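Local coordinates for protein alpha-fucosidase (Bifidobacterium bifidum, PDB 2EAC) that probably hydrolyses alpha-L-fucosidic linkages, this chain being the part of a longer protein that holds the catalytic domain together with its N- and C-terminal companion domains, at residues 23-28 / 65-70; 329-334 / 375-380; 395-400 / 418-423; 412-417 / 761-766. All blocks are in the same frame, centred on the assembly; numbering follows the deposited sequence.

Contact 1: 23-28 / 65-70; sequences KQPASQ and GEVSRE
The hydroxyl of S27 donates to E66, with S27 OG 2.6 Å from E66 OE1. It meets that oxygen on the syn side, 19° out of the carboxylate plane. The other carboxylate oxygen is used as well: S27 N lies 2.9 Å from E66 OE2 and points at its syn lone pair. Both oxygens are therefore bound to a single residue, which fixes the rotation of the carboxylate. Two donors on one carboxylate would be expected to stabilise its charged form. E66 reaches S27 by a bend at chi2 (-55°), which swings the group across to the short 3-10 turn 26-28. A26 CB sits 3.8 Å from E66 OE2, beside the second bond.

The rest is van der Waals packing. P25 CB lies 3.4 Å from G65 O, and P25 CG is 4.0 Å from V67 CG2, the one apolar pair. Residues 65-68 connect strands 59-63 and 69-76 of the seven-stranded sheet, and 69-70 begin the second of these. Residues 23-28 follow strand 19-22, at the edge of the nine-stranded sheet. The contact thus joins the loops that leave two antiparallel sheets of the N-terminal beta-sandwich domain, which belongs to the galactose mutarotase clan.

The turn has its own internal support. E66 N donates to E70 OE1 at 2.9 Å, from well above that carboxylate plane. G65 N adds a weak bond to the same oxygen. E70 OE2 forms a salt bridge with R180 and also bonds Y182. Y156 OH donates to G65 O, the carbonyl that P25 touches.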
# COMPACT_ATOMS: atom_id res chain seq x y z
N LYS A 23 -13.78 -24.72 8.23
CA LYS A 23 -14.09 -26.13 8.36
C LYS A 23 -14.36 -26.82 7.03
O LYS A 23 -14.89 -27.92 7.01
CB LYS A 23 -15.29 -26.31 9.33
CG LYS A 23 -14.99 -25.82 10.74
CD LYS A 23 -16.11 -26.27 11.70
CE LYS A 23 -15.77 -25.87 13.10
NZ LYS A 23 -16.96 -25.96 14.02
N GLN A 24 -14.00 -26.18 5.92
CA GLN A 24 -14.27 -26.77 4.61
C GLN A 24 -13.35 -26.15 3.57
O GLN A 24 -12.82 -25.04 3.79
CB GLN A 24 -15.78 -26.62 4.23
CG GLN A 24 -16.31 -25.22 3.89
CD GLN A 24 -16.28 -24.22 5.05
OE1 GLN A 24 -16.82 -24.47 6.14
NE2 GLN A 24 -15.64 -23.07 4.82
N PRO A 25 -13.09 -26.88 2.46
CA PRO A 25 -12.24 -26.33 1.38
C PRO A 25 -12.78 -25.03 0.78
O PRO A 25 -13.94 -24.68 1.00
CB PRO A 25 -12.21 -27.47 0.33
CG PRO A 25 -12.60 -28.73 1.11
CD PRO A 25 -13.52 -28.28 2.20
N ALA A 26 -11.93 -24.33 0.03
CA ALA A 26 -12.38 -23.12 -0.66
C ALA A 26 -13.61 -23.37 -1.50
O ALA A 26 -14.51 -22.53 -1.54
CB ALA A 26 -11.28 -22.55 -1.49
N SER A 27 -13.69 -24.51 -2.18
CA SER A 27 -14.83 -24.77 -3.08
C SER A 27 -16.21 -24.83 -2.34
O SER A 27 -17.25 -24.63 -2.95
CB SER A 27 -14.60 -26.06 -3.87
OG SER A 27 -14.55 -27.19 -3.00
N GLN A 28 -16.19 -25.08 -1.02
CA GLN A 28 -17.40 -25.14 -0.20
C GLN A 28 -17.54 -23.91 0.72
O GLN A 28 -18.42 -23.87 1.61
CB GLN A 28 -17.36 -26.42 0.64
CG GLN A 28 -17.05 -27.65 -0.21
CD GLN A 28 -17.17 -28.98 0.54
OE1 GLN A 28 -17.04 -29.04 1.78
NE2 GLN A 28 -17.41 -30.07 -0.22
N GLY A 65 -7.04 -25.67 -0.45
CA GLY A 65 -7.26 -26.70 0.55
C GLY A 65 -8.25 -27.75 0.05
O GLY A 65 -9.01 -28.31 0.86
N GLU A 66 -8.25 -28.06 -1.27
CA GLU A 66 -9.16 -29.06 -1.80
C GLU A 66 -8.72 -30.46 -1.36
O GLU A 66 -7.53 -30.75 -1.20
CB GLU A 66 -9.30 -28.99 -3.34
CG GLU A 66 -9.86 -27.66 -3.92
CD GLU A 66 -11.19 -27.21 -3.34
OE1 GLU A 66 -12.12 -28.04 -3.18
OE2 GLU A 66 -11.32 -26.01 -3.02
N VAL A 67 -9.71 -31.34 -1.15
CA VAL A 67 -9.48 -32.71 -0.66
C VAL A 67 -8.64 -33.54 -1.64
O VAL A 67 -7.54 -33.95 -1.32
CB VAL A 67 -10.81 -33.39 -0.33
CG1 VAL A 67 -10.60 -34.88 0.03
CG2 VAL A 67 -11.53 -32.62 0.81
N SER A 68 -9.14 -33.74 -2.87
CA SER A 68 -8.46 -34.61 -3.84
C SER A 68 -7.55 -33.84 -4.77
O SER A 68 -6.35 -34.08 -4.80
CB SER A 68 -9.47 -35.40 -4.68
OG SER A 68 -8.77 -36.31 -5.52
N ARG A 69 -8.11 -32.90 -5.53
CA ARG A 69 -7.31 -32.13 -6.46
C ARG A 69 -6.92 -30.82 -5.78
O ARG A 69 -7.57 -29.80 -5.98
CB ARG A 69 -8.05 -31.90 -7.79
CG ARG A 69 -7.12 -31.36 -8.90
CD ARG A 69 -7.80 -31.41 -10.27
NE ARG A 69 -7.23 -30.51 -11.29
CZ ARG A 69 -6.05 -30.69 -11.88
NH1 ARG A 69 -5.27 -31.72 -11.55
NH2 ARG A 69 -5.65 -29.83 -12.81
N GLU A 70 -5.87 -30.88 -4.97
CA GLU A 70 -5.42 -29.72 -4.22
C GLU A 70 -4.86 -28.67 -5.18
O GLU A 70 -4.34 -29.02 -6.25
CB GLU A 70 -4.38 -30.13 -3.19
CG GLU A 70 -3.61 -28.97 -2.50
CD GLU A 70 -4.48 -28.09 -1.59
OE1 GLU A 70 -5.51 -27.52 -2.06
OE2 GLU A 70 -4.12 -27.94 -0.40

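Contact 2: 329-334 / 375-380; sequences AIYDRV and VYKYGR
R380 and V334 make the main packing. V334 CB sits 3.6 Å above the plane of the R380 guanidinium, over its centre. V334 CG2 adds a contact of 3.6 Å to R380 NH1. The other methyl, V334 CG1, meets the edge of the Y376 ring, 4.0 Å from Y376 CE2. V334 holds CG1 anti to its backbone N (chi1 170°), and the two methyls are thereby divided between tyrosine and arginine.

The polar part is thin. R380 NH1 gives a weak hydrogen bond to I330 O at 3.3 Å, and it also bonds A435 O. I330 O also accepts R333 N, at the end of helix 316-331, where a type I turn from Y331 to V334 follows. The model sets R380 NH2 too close to Y331 O, so the exact place of that nitrogen is doubtful.

In a further van der Waals contact, the Y331 side chain crosses K377 at about a right angle, with Y331 OH 3.5 Å from K377 CB. Y331 OH and K377 NZ both turn to D18. Y376 OH bonds D777.

The contact packs the end of helix 316-331 on helix 365-386 of the catalytic domain. A guanidinium near the C-terminal end of a helix, with I330 O as a weak acceptor, would probably be electrostatically favourable, while V334 covers one face.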
# COMPACT_ATOMS: atom_id res chain seq x y z
N ALA A 329 9.88 -12.45 13.48
CA ALA A 329 10.66 -11.34 13.98
C ALA A 329 9.98 -10.03 13.60
O ALA A 329 9.99 -9.08 14.39
CB ALA A 329 12.10 -11.37 13.44
N ILE A 330 9.38 -9.98 12.41
CA ILE A 330 8.58 -8.83 12.01
C ILE A 330 7.15 -8.91 12.56
O ILE A 330 6.64 -7.94 13.09
CB ILE A 330 8.52 -8.69 10.47
CG1 ILE A 330 9.94 -8.59 9.88
CG2 ILE A 330 7.67 -7.44 10.08
CD1 ILE A 330 9.99 -8.89 8.40
N TYR A 331 6.50 -10.06 12.42
CA TYR A 331 5.08 -10.17 12.73
C TYR A 331 4.82 -9.89 14.21
O TYR A 331 3.84 -9.20 14.57
CB TYR A 331 4.53 -11.56 12.34
CG TYR A 331 3.05 -11.67 12.63
CD1 TYR A 331 2.08 -11.20 11.70
CD2 TYR A 331 2.60 -12.21 13.84
CE1 TYR A 331 0.70 -11.28 11.99
CE2 TYR A 331 1.24 -12.30 14.12
CZ TYR A 331 0.29 -11.84 13.20
OH TYR A 331 -1.06 -11.94 13.51
N ASP A 332 5.69 -10.41 15.07
CA ASP A 332 5.53 -10.27 16.52
C ASP A 332 5.95 -8.93 17.11
O ASP A 332 5.80 -8.74 18.31
CB ASP A 332 6.23 -11.42 17.24
CG ASP A 332 5.48 -12.69 17.11
OD1 ASP A 332 4.27 -12.63 16.80
OD2 ASP A 332 6.06 -13.76 17.32
N ARG A 333 6.39 -7.97 16.28
CA ARG A 333 6.74 -6.62 16.78
C ARG A 333 5.56 -5.89 17.45
O ARG A 333 5.73 -5.06 18.38
CB ARG A 333 7.48 -5.78 15.71
CG ARG A 333 8.57 -6.65 15.10
CD ARG A 333 9.94 -6.10 14.63
NE ARG A 333 9.81 -5.34 13.45
CZ ARG A 333 10.67 -5.18 12.45
NH1 ARG A 333 11.85 -5.77 12.34
NH2 ARG A 333 10.27 -4.34 11.50
N VAL A 334 4.36 -6.24 17.02
CA VAL A 334 3.17 -5.54 17.45
C VAL A 334 2.20 -6.55 18.07
O VAL A 334 1.92 -7.62 17.47
CB VAL A 334 2.48 -4.80 16.27
CG1 VAL A 334 1.08 -4.27 16.69
CG2 VAL A 334 3.36 -3.66 15.74
N VAL A 375 -8.45 -8.62 11.29
CA VAL A 375 -8.33 -7.79 10.08
C VAL A 375 -7.12 -6.85 10.21
O VAL A 375 -6.31 -6.76 9.27
CB VAL A 375 -9.62 -7.01 9.79
CG1 VAL A 375 -9.45 -6.00 8.59
CG2 VAL A 375 -10.74 -7.96 9.49
N TYR A 376 -6.99 -6.18 11.37
CA TYR A 376 -5.83 -5.37 11.69
C TYR A 376 -4.56 -6.15 11.44
O TYR A 376 -3.69 -5.69 10.72
CB TYR A 376 -5.84 -4.96 13.18
CG TYR A 376 -4.57 -4.25 13.55
CD1 TYR A 376 -4.37 -2.94 13.15
CD2 TYR A 376 -3.55 -4.92 14.24
CE1 TYR A 376 -3.16 -2.25 13.44
CE2 TYR A 376 -2.33 -4.26 14.54
CZ TYR A 376 -2.15 -2.91 14.14
OH TYR A 376 -0.98 -2.23 14.39
N LYS A 377 -4.47 -7.34 12.05
CA LYS A 377 -3.26 -8.17 12.02
C LYS A 377 -2.93 -8.65 10.59
O LYS A 377 -1.74 -8.72 10.19
CB LYS A 377 -3.45 -9.39 12.95
CG LYS A 377 -3.32 -9.01 14.41
CD LYS A 377 -3.92 -10.05 15.34
CE LYS A 377 -3.53 -9.68 16.72
NZ LYS A 377 -3.90 -10.79 17.66
N TYR A 378 -3.98 -8.98 9.84
CA TYR A 378 -3.85 -9.43 8.45
C TYR A 378 -3.18 -8.38 7.55
O TYR A 378 -2.42 -8.76 6.68
CB TYR A 378 -5.24 -9.75 7.91
CG TYR A 378 -5.36 -10.69 6.73
CD1 TYR A 378 -4.51 -11.79 6.56
CD2 TYR A 378 -6.39 -10.52 5.83
CE1 TYR A 378 -4.70 -12.69 5.46
CE2 TYR A 378 -6.60 -11.39 4.77
CZ TYR A 378 -5.76 -12.49 4.60
OH TYR A 378 -6.06 -13.31 3.55
N GLY A 379 -3.46 -7.08 7.75
CA GLY A 379 -2.77 -6.00 7.04
C GLY A 379 -1.27 -5.99 7.30
O GLY A 379 -0.48 -5.73 6.40
N ARG A 380 -0.86 -6.28 8.53
CA ARG A 380 0.55 -6.47 8.82
C ARG A 380 1.08 -7.78 8.14
O ARG A 380 2.09 -7.75 7.42
CB ARG A 380 0.83 -6.42 10.35
CG ARG A 380 0.42 -5.04 11.07
CD ARG A 380 1.46 -4.59 12.24
NE ARG A 380 1.96 -5.81 12.74
CZ ARG A 380 3.18 -6.27 12.93
NH1 ARG A 380 4.31 -5.57 12.90
NH2 ARG A 380 3.16 -7.51 13.30

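Contact 3: 395-400 / 418-423; sequences SNLQGI and DFHMNV. With DFU ((2S,3R,4S,5R)-2-methylpiperidine-3,4,5-triol), chain E.
D418 opens the second segment by binding L397 through its backbone. L397 N lies 2.9 Å from D418 O, in the carbonyl plane and with a C=O...N angle of 159°. The side chains of L397 and D418 run side by side in the same direction. D418 O also touches N396 CB at 3.4 Å.

F419 is next. F419 CE1 lies 3.5 Å from N396 CB, and S395 O meets the ring at its edge. W80 and Y447 also meet this ring, which adjoins the calcium-site residue L393. The backbone of N396 is held in turn. N396 to G399 form a type I beta turn. N396 OD1 accepts Q398 N at 2.8 Å, which makes an Asx turn. For this, N396 CG stands between the backbone N and the carbonyl carbon (chi1 64°), and the amide folds back over its own chain.

Strand 419-420 pairs with strand 486-487 in the family 95 catalytic domain. In this family that domain is an (alpha/alpha)6 barrel, whose loops form the sugar pocket. The two segments supply part of its wall here.

H420 reaches the pocket itself. H420 CB packs on L397 CD2 at 3.8 Å. The methyl carbon C6 of the bound iminosugar DFU stands 3.9 Å from the plane of the H420 ring, over its centre. L397 CD1 touches the same methyl, DFU C6, at 3.8 Å. Further on, N422 borders the ligand near C1, and its ND2 bonds E567.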
# COMPACT_ATOMS: atom_id res chain seq x y z
N SER A 395 4.32 -3.70 -3.22
CA SER A 395 3.01 -4.30 -3.35
C SER A 395 2.18 -3.58 -4.46
O SER A 395 2.23 -2.35 -4.59
CB SER A 395 2.31 -4.26 -1.99
OG SER A 395 2.28 -2.93 -1.54
N ASN A 396 1.52 -4.35 -5.32
CA ASN A 396 0.70 -3.75 -6.37
C ASN A 396 -0.77 -3.76 -5.89
O ASN A 396 -1.02 -3.97 -4.69
CB ASN A 396 0.96 -4.46 -7.72
CG ASN A 396 0.53 -5.96 -7.69
OD1 ASN A 396 -0.51 -6.30 -7.14
ND2 ASN A 396 1.32 -6.83 -8.31
N LEU A 397 -1.76 -3.57 -6.77
CA LEU A 397 -3.17 -3.48 -6.33
C LEU A 397 -3.67 -4.72 -5.61
O LEU A 397 -4.70 -4.65 -4.89
CB LEU A 397 -4.11 -3.22 -7.51
CG LEU A 397 -4.14 -1.81 -8.10
CD1 LEU A 397 -5.00 -1.79 -9.38
CD2 LEU A 397 -4.69 -0.78 -7.06
N GLN A 398 -2.97 -5.84 -5.82
CA GLN A 398 -3.35 -7.13 -5.23
C GLN A 398 -2.24 -7.73 -4.37
O GLN A 398 -2.29 -8.93 -4.02
CB GLN A 398 -3.80 -8.08 -6.35
CG GLN A 398 -5.16 -7.64 -6.98
CD GLN A 398 -5.65 -8.59 -8.07
OE1 GLN A 398 -5.32 -9.80 -8.07
NE2 GLN A 398 -6.44 -8.06 -9.01
N GLY A 399 -1.28 -6.89 -3.97
CA GLY A 399 -0.10 -7.33 -3.21
C GLY A 399 0.88 -7.98 -4.14
O GLY A 399 1.63 -7.30 -4.87
N ILE A 400 0.88 -9.30 -4.11
CA ILE A 400 1.50 -10.15 -5.14
C ILE A 400 0.55 -11.25 -5.62
O ILE A 400 0.94 -12.06 -6.45
CB ILE A 400 2.86 -10.81 -4.69
CG1 ILE A 400 2.68 -11.65 -3.42
CG2 ILE A 400 4.01 -9.75 -4.58
CD1 ILE A 400 3.89 -12.58 -3.14
N ASP A 418 -2.05 -3.18 -11.05
CA ASP A 418 -0.88 -2.33 -11.31
C ASP A 418 -0.45 -1.51 -10.08
O ASP A 418 -0.83 -1.84 -8.94
CB ASP A 418 -1.14 -1.46 -12.56
CG ASP A 418 -2.16 -0.33 -12.34
OD1 ASP A 418 -2.72 -0.20 -11.23
OD2 ASP A 418 -2.41 0.48 -13.29
N PHE A 419 0.39 -0.50 -10.30
CA PHE A 419 0.80 0.48 -9.26
C PHE A 419 0.03 1.76 -9.52
O PHE A 419 0.31 2.52 -10.48
CB PHE A 419 2.33 0.67 -9.23
CG PHE A 419 3.10 -0.64 -9.18
CD1 PHE A 419 3.20 -1.36 -7.98
CD2 PHE A 419 3.71 -1.16 -10.32
CE1 PHE A 419 3.89 -2.57 -7.94
CE2 PHE A 419 4.41 -2.36 -10.29
CZ PHE A 419 4.49 -3.09 -9.08
N HIS A 420 -0.99 1.98 -8.68
CA HIS A 420 -1.98 3.00 -8.93
C HIS A 420 -1.76 4.12 -7.92
O HIS A 420 -2.00 3.93 -6.72
CB HIS A 420 -3.36 2.36 -8.77
CG HIS A 420 -4.25 2.52 -9.95
ND1 HIS A 420 -5.20 3.52 -10.04
CD2 HIS A 420 -4.35 1.80 -11.10
CE1 HIS A 420 -5.84 3.41 -11.20
NE2 HIS A 420 -5.34 2.38 -11.85
N MET A 421 -1.31 5.27 -8.41
CA MET A 421 -0.69 6.25 -7.54
C MET A 421 -1.58 7.47 -7.32
O MET A 421 -1.07 8.56 -7.01
CB MET A 421 0.68 6.71 -8.08
CG MET A 421 1.72 5.64 -8.30
SD MET A 421 3.42 6.26 -7.95
CE MET A 421 3.62 7.69 -9.02
N ASN A 422 -2.90 7.31 -7.48
CA ASN A 422 -3.80 8.39 -7.09
C ASN A 422 -4.59 8.09 -5.82
O ASN A 422 -5.65 8.70 -5.60
CB ASN A 422 -4.71 8.90 -8.24
CG ASN A 422 -5.82 7.92 -8.61
OD1 ASN A 422 -5.73 6.73 -8.30
ND2 ASN A 422 -6.86 8.42 -9.29
N VAL A 423 -4.09 7.11 -5.05
CA VAL A 423 -4.51 6.78 -3.65
C VAL A 423 -4.08 5.35 -3.28
O VAL A 423 -3.79 5.08 -2.11
CB VAL A 423 -6.06 6.93 -3.34
CG1 VAL A 423 -6.93 5.98 -4.21
CG2 VAL A 423 -6.36 6.71 -1.80
C1 DFU E . -9.07 4.40 -9.30
C2 DFU E . -10.19 4.38 -8.26
C3 DFU E . -10.90 3.02 -8.24
C4 DFU E . -9.91 1.89 -8.01
C5 DFU E . -8.79 1.92 -9.07
C6 DFU E . -7.74 0.83 -8.82
O4 DFU E . -9.30 2.04 -6.70
O3 DFU E . -11.90 3.02 -7.22
O2 DFU E . -11.10 5.48 -8.49
N5 DFU E . -8.20 3.25 -9.07

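Contact 4: 412-417 / 761-766; sequences NTPWGS and HAPFQI. With DFU ((2S,3R,4S,5R)-2-methylpiperidine-3,4,5-triol), chain E.
P414 and W415 meet the turn at P763, and both backbones are unusual. W415, G416 and S417 have positive phi in succession. G416 N bonds T413 O, and S417 N bonds P414 O. On the other side, the peptide bonds before A762 and P763 are both cis. H761 N bonds P763 O at 2.7 Å across this tight bend.

The proline rings of P414 and P763 touch, running in opposite directions, with P414 CG 3.6 Å from P763 CG. W415 points the edge of its six-membered ring at the face of H761. W415 CH2 stands 3.6 Å above the H761 imidazole, over its centre, and the planes lie at 56°, an edge-to-face pair. W415 CZ3 also rests on Q765 CD at 3.6 Å. H761 ND1 donates to A762 O at 2.9 Å, which, with the bond at NE2, would restrain the imidazole's rotation.

Both rings reach the iminosugar DFU. The methyl carbon DFU C6 lies over one face of the indole, 3.4 Å from W415 CD2. H761 NE2 hydrogen-bonds DFU O3 at 2.7 Å, within the imidazole plane. The pocket thus offers an apolar face to the methyl and a polar edge to a hydroxyl, consistent with recognition of a 6-deoxy sugar such as fucose.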
# COMPACT_ATOMS: atom_id res chain seq x y z
N ASN A 412 -8.03 -8.78 -18.81
CA ASN A 412 -8.57 -9.83 -17.94
C ASN A 412 -8.35 -9.59 -16.44
O ASN A 412 -8.97 -10.27 -15.63
CB ASN A 412 -7.93 -11.20 -18.31
CG ASN A 412 -8.23 -11.64 -19.73
OD1 ASN A 412 -9.14 -11.12 -20.36
ND2 ASN A 412 -7.44 -12.60 -20.25
N THR A 413 -7.46 -8.65 -16.09
CA THR A 413 -7.14 -8.33 -14.67
C THR A 413 -7.60 -6.90 -14.37
O THR A 413 -7.27 -5.99 -15.12
CB THR A 413 -5.61 -8.47 -14.42
OG1 THR A 413 -5.23 -9.81 -14.71
CG2 THR A 413 -5.20 -8.14 -13.00
N PRO A 414 -8.37 -6.71 -13.26
CA PRO A 414 -8.95 -5.36 -13.02
C PRO A 414 -7.85 -4.33 -12.78
O PRO A 414 -6.99 -4.56 -11.92
CB PRO A 414 -9.83 -5.55 -11.77
CG PRO A 414 -9.35 -6.82 -11.12
CD PRO A 414 -8.77 -7.68 -12.22
N TRP A 415 -7.88 -3.24 -13.54
CA TRP A 415 -6.87 -2.16 -13.46
C TRP A 415 -5.43 -2.70 -13.54
O TRP A 415 -4.48 -2.07 -13.03
CB TRP A 415 -7.05 -1.31 -12.20
CG TRP A 415 -8.46 -0.76 -11.97
CD1 TRP A 415 -9.06 0.30 -12.60
CD2 TRP A 415 -9.41 -1.23 -11.00
NE1 TRP A 415 -10.32 0.51 -12.09
CE2 TRP A 415 -10.56 -0.42 -11.11
CE3 TRP A 415 -9.40 -2.27 -10.06
CZ2 TRP A 415 -11.69 -0.63 -10.32
CZ3 TRP A 415 -10.52 -2.46 -9.27
CH2 TRP A 415 -11.64 -1.66 -9.41
N GLY A 416 -5.27 -3.85 -14.20
CA GLY A 416 -3.96 -4.43 -14.47
C GLY A 416 -3.24 -4.94 -13.24
O GLY A 416 -2.11 -5.35 -13.35
N SER A 417 -3.93 -4.97 -12.08
CA SER A 417 -3.32 -5.22 -10.75
C SER A 417 -1.99 -4.45 -10.63
O SER A 417 -0.97 -4.96 -10.16
CB SER A 417 -3.15 -6.71 -10.49
OG SER A 417 -2.63 -6.94 -9.20
N HIS A 761 -13.34 -4.08 -3.48
CA HIS A 761 -13.79 -2.84 -4.05
C HIS A 761 -15.32 -2.84 -4.40
O HIS A 761 -15.97 -1.85 -4.10
CB HIS A 761 -12.86 -2.51 -5.23
CG HIS A 761 -13.19 -1.26 -5.97
ND1 HIS A 761 -14.29 -1.15 -6.79
CD2 HIS A 761 -12.51 -0.09 -6.07
CE1 HIS A 761 -14.30 0.05 -7.34
NE2 HIS A 761 -13.23 0.71 -6.93
N ALA A 762 -15.94 -3.89 -4.99
CA ALA A 762 -15.36 -5.11 -5.53
C ALA A 762 -14.70 -4.87 -6.91
O ALA A 762 -14.98 -3.86 -7.58
CB ALA A 762 -16.48 -6.21 -5.67
N PRO A 763 -13.81 -5.78 -7.34
CA PRO A 763 -13.34 -7.04 -6.75
C PRO A 763 -12.27 -6.85 -5.64
O PRO A 763 -12.07 -5.74 -5.14
CB PRO A 763 -12.74 -7.77 -7.96
CG PRO A 763 -12.17 -6.65 -8.81
CD PRO A 763 -13.18 -5.52 -8.65
N PHE A 764 -11.61 -7.95 -5.26
CA PHE A 764 -10.46 -7.93 -4.33
C PHE A 764 -9.49 -6.85 -4.73
O PHE A 764 -9.02 -6.82 -5.87
CB PHE A 764 -9.74 -9.29 -4.37
CG PHE A 764 -8.30 -9.26 -3.83
CD1 PHE A 764 -7.99 -8.63 -2.61
CD2 PHE A 764 -7.27 -9.92 -4.52
CE1 PHE A 764 -6.65 -8.63 -2.11
CE2 PHE A 764 -5.91 -9.91 -4.02
CZ PHE A 764 -5.62 -9.28 -2.80
N GLN A 765 -9.23 -5.95 -3.78
CA GLN A 765 -8.22 -4.92 -3.88
C GLN A 765 -7.57 -4.87 -2.52
O GLN A 765 -8.26 -4.72 -1.51
CB GLN A 765 -8.86 -3.56 -4.18
CG GLN A 765 -9.41 -3.45 -5.62
CD GLN A 765 -8.29 -3.41 -6.64
OE1 GLN A 765 -7.95 -4.43 -7.28
NE2 GLN A 765 -7.69 -2.24 -6.78
N ILE A 766 -6.25 -5.01 -2.47
CA ILE A 766 -5.55 -5.10 -1.18
C ILE A 766 -5.44 -3.76 -0.45
O ILE A 766 -5.21 -3.72 0.76
CB ILE A 766 -4.18 -5.76 -1.37
CG1 ILE A 766 -3.71 -6.51 -0.09
CG2 ILE A 766 -3.16 -4.76 -1.99
CD1 ILE A 766 -2.45 -7.36 -0.28
C1 DFU E . -9.07 4.40 -9.30
C2 DFU E . -10.19 4.38 -8.26
C3 DFU E . -10.90 3.02 -8.24
C4 DFU E . -9.91 1.89 -8.01
C5 DFU E . -8.79 1.92 -9.07
C6 DFU E . -7.74 0.83 -8.82
O4 DFU E . -9.30 2.04 -6.70
O3 DFU E . -11.90 3.02 -7.22
O2 DFU E . -11.10 5.48 -8.49
N5 DFU E . -8.20 3.25 -9.07

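Near the N terminus, contact 1 closes a loop of 36 residues and joins the loops that leave two sheets of the beta-sandwich domain. It ends before contact 2 begins. Contact 2 closes a 40-residue excursion and brings the end of helix 316-331 onto helix 365-386, and it too is complete before the next starts. Contacts 3 and 4 cross: 412-417 lies between 395-400 and 418-423, while its partner 761-766 lies much later in the chain. Contact 3 is local, whereas contact 4 spans 343 residues of the catalytic domain. These two touch, with L397 O probably bonded to I766 N at 2.9 Å, and both line the DFU pocket. The centres of contacts 1 and 3 are about 29 Å apart.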